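Sorting nexin-3 (Saccharomyces cerevisiae, PDB 1OCS) binds phosphatidylinositol 3-phosphate through its PX domain and helps retain late Golgi membrane proteins by retrieving them from the prevacuolar compartment. Local coordinates at residues L36-H41 against I62-N67. Sequence-based numbering, arbitrary orientation.
Sequences LEIEVH and IICRTN
With CG of both E37 (chi1 -56°) and R65 placed beside its own backbone N, the two side chains run side by side off the same face of the sheet; E37 then stays extended while R65 bends at chi2 and chi3, turning its guanidinium edge to the carboxylate. The grip is side-on and two-pronged: R65 NE donates to E37 OE2 at 2.8 Å, and R65 NH1 to E37 OE1 at 2.9 Å, the latter on the syn lone pair. The two planes are twisted 40° apart, so OE2 is met well out of the carboxylate plane. Farther along this face, I63 CG2 lies against E39 CB, and I63 CG2 is 3.8 Å from H41 CE1. Beneath, antiparallel strands 36-46 and 57-66 of the PX-domain hairpin are zipped by paired backbone bonds at E37/R65 and E39/I63, including E37 N to R65 O at 2.8 Å. The opposite face, with L36, I38, V40, I62, C64 and T66, is mostly apolar: I38 CD1 presses on I62 CG2 at 3.5 Å, and C64 SG lies 3.9 Å from L36 CG. I38 and V40 continue onto M135 of helix 121-139, and C64 onto I155. T66 OG1 is hydrogen-bonded to F35 O. The sheet is thus two-sided: a largely apolar face packs under the helices, while the other carries an ion pair whose two bonds should limit rotation of the R65 guanidinium and probably favour a charged E37.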
loop_
_atom_site.group_PDB
_atom_site.type_symbol
_atom_site.label_atom_id
_atom_site.label_comp_id
_atom_site.label_asym_id
_atom_site.label_seq_id
_atom_site.Cartn_x
_atom_site.Cartn_y
_atom_site.Cartn_z
ATOM N N LEU A 36 14.627 -0.713 3.409
ATOM C CA LEU A 36 13.185 -0.817 3.537
ATOM C C LEU A 36 12.772 -2.070 2.789
ATOM O O LEU A 36 13.059 -2.225 1.599
ATOM C CB LEU A 36 12.464 0.412 2.959
ATOM C CG LEU A 36 10.936 0.367 3.161
ATOM C CD1 LEU A 36 10.366 1.781 3.293
ATOM C CD2 LEU A 36 10.286 -0.379 1.995
ATOM N N GLU A 37 12.130 -2.978 3.510
ATOM C CA GLU A 37 11.638 -4.221 2.941
ATOM C C GLU A 37 10.123 -4.099 2.999
ATOM O O GLU A 37 9.574 -3.631 3.994
ATOM C CB GLU A 37 12.075 -5.415 3.799
ATOM C CG GLU A 37 13.577 -5.519 4.009
ATOM C CD GLU A 37 13.933 -6.340 5.234
ATOM O OE1 GLU A 37 15.132 -6.421 5.566
ATOM O OE2 GLU A 37 13.011 -6.902 5.868
ATOM N N ILE A 38 9.439 -4.502 1.940
ATOM C CA ILE A 38 7.991 -4.425 1.968
ATOM C C ILE A 38 7.371 -5.446 1.044
ATOM O O ILE A 38 7.908 -5.762 -0.025
ATOM C CB ILE A 38 7.484 -3.012 1.600
ATOM C CG1 ILE A 38 5.997 -2.895 1.947
ATOM C CG2 ILE A 38 7.720 -2.729 0.121
ATOM C CD1 ILE A 38 5.515 -1.454 2.083
ATOM N N GLU A 39 6.234 -5.970 1.479
ATOM C CA GLU A 39 5.514 -6.961 0.711
ATOM C C GLU A 39 4.018 -6.829 0.956
ATOM O O GLU A 39 3.584 -6.462 2.049
ATOM C CB GLU A 39 5.985 -8.365 1.110
ATOM C CG GLU A 39 5.223 -9.496 0.435
ATOM C CD GLU A 39 5.755 -10.873 0.810
ATOM O OE1 GLU A 39 5.188 -11.882 0.330
ATOM O OE2 GLU A 39 6.739 -10.942 1.581
ATOM N N VAL A 40 3.239 -7.105 -0.083
ATOM C CA VAL A 40 1.787 -7.074 0.005
ATOM C C VAL A 40 1.387 -8.521 -0.234
ATOM O O VAL A 40 1.746 -9.107 -1.252
ATOM C CB VAL A 40 1.167 -6.173 -1.084
ATOM C CG1 VAL A 40 -0.361 -6.183 -0.965
ATOM C CG2 VAL A 40 1.699 -4.749 -0.941
ATOM N N HIS A 41 0.668 -9.105 0.712
ATOM C CA HIS A 41 0.264 -10.495 0.586
ATOM C C HIS A 41 -0.907 -10.777 1.523
ATOM O O HIS A 41 -1.585 -9.858 1.978
ATOM C CB HIS A 41 1.451 -11.394 0.951
ATOM C CG HIS A 41 1.759 -11.410 2.415
ATOM N ND1 HIS A 41 1.860 -10.258 3.165
ATOM C CD2 HIS A 41 1.946 -12.437 3.277
ATOM C CE1 HIS A 41 2.091 -10.573 4.427
ATOM N NE2 HIS A 41 2.148 -11.890 4.521
ATOM N N ILE A 62 0.042 -5.522 4.434
ATOM C CA ILE A 62 1.295 -4.918 4.030
ATOM C C ILE A 62 2.234 -5.134 5.213
ATOM O O ILE A 62 1.916 -4.765 6.344
ATOM C CB ILE A 62 1.173 -3.399 3.782
ATOM C CG1 ILE A 62 0.174 -3.117 2.654
ATOM C CG2 ILE A 62 2.545 -2.833 3.400
ATOM C CD1 ILE A 62 0.040 -1.641 2.317
ATOM N N ILE A 63 3.367 -5.775 4.963
ATOM C CA ILE A 63 4.343 -5.995 6.018
ATOM C C ILE A 63 5.597 -5.253 5.585
ATOM O O ILE A 63 6.085 -5.432 4.466
ATOM C CB ILE A 63 4.640 -7.501 6.237
ATOM C CG1 ILE A 63 5.754 -7.653 7.276
ATOM C CG2 ILE A 63 4.990 -8.175 4.923
ATOM C CD1 ILE A 63 6.211 -9.085 7.496
ATOM N N CYS A 64 6.105 -4.406 6.474
ATOM C CA CYS A 64 7.274 -3.592 6.183
ATOM C C CYS A 64 8.273 -3.567 7.337
ATOM O O CYS A 64 7.886 -3.540 8.506
ATOM C CB CYS A 64 6.811 -2.160 5.866
ATOM S SG CYS A 64 8.116 -0.935 5.536
ATOM N N ARG A 65 9.556 -3.598 6.994
ATOM C CA ARG A 65 10.642 -3.519 7.972
ATOM C C ARG A 65 11.551 -2.426 7.458
ATOM O O ARG A 65 11.887 -2.408 6.276
ATOM C CB ARG A 65 11.451 -4.812 8.046
ATOM C CG ARG A 65 10.919 -5.853 8.999
ATOM C CD ARG A 65 12.096 -6.566 9.674
ATOM N NE ARG A 65 13.135 -6.919 8.707
ATOM C CZ ARG A 65 14.275 -7.526 9.019
ATOM N NH1 ARG A 65 15.164 -7.805 8.070
ATOM N NH2 ARG A 65 14.524 -7.860 10.280
ATOM N N THR A 66 11.969 -1.519 8.328
ATOM C CA THR A 66 12.828 -0.443 7.869
ATOM C C THR A 66 13.567 0.218 9.021
ATOM O O THR A 66 13.219 0.015 10.186
ATOM C CB THR A 66 11.986 0.635 7.131
ATOM O OG1 THR A 66 12.851 1.609 6.539
ATOM C CG2 THR A 66 11.053 1.344 8.112
ATOM N N ASN A 67 14.600 0.989 8.686
ATOM C CA ASN A 67 15.352 1.744 9.681
ATOM C C ASN A 67 15.444 3.202 9.203
ATOM O O ASN A 67 16.237 3.988 9.723
ATOM C CB ASN A 67 16.754 1.151 9.882
ATOM C CG ASN A 67 17.655 1.354 8.682
ATOM O OD1 ASN A 67 17.191 1.682 7.587
ATOM N ND2 ASN A 67 18.956 1.146 8.879
#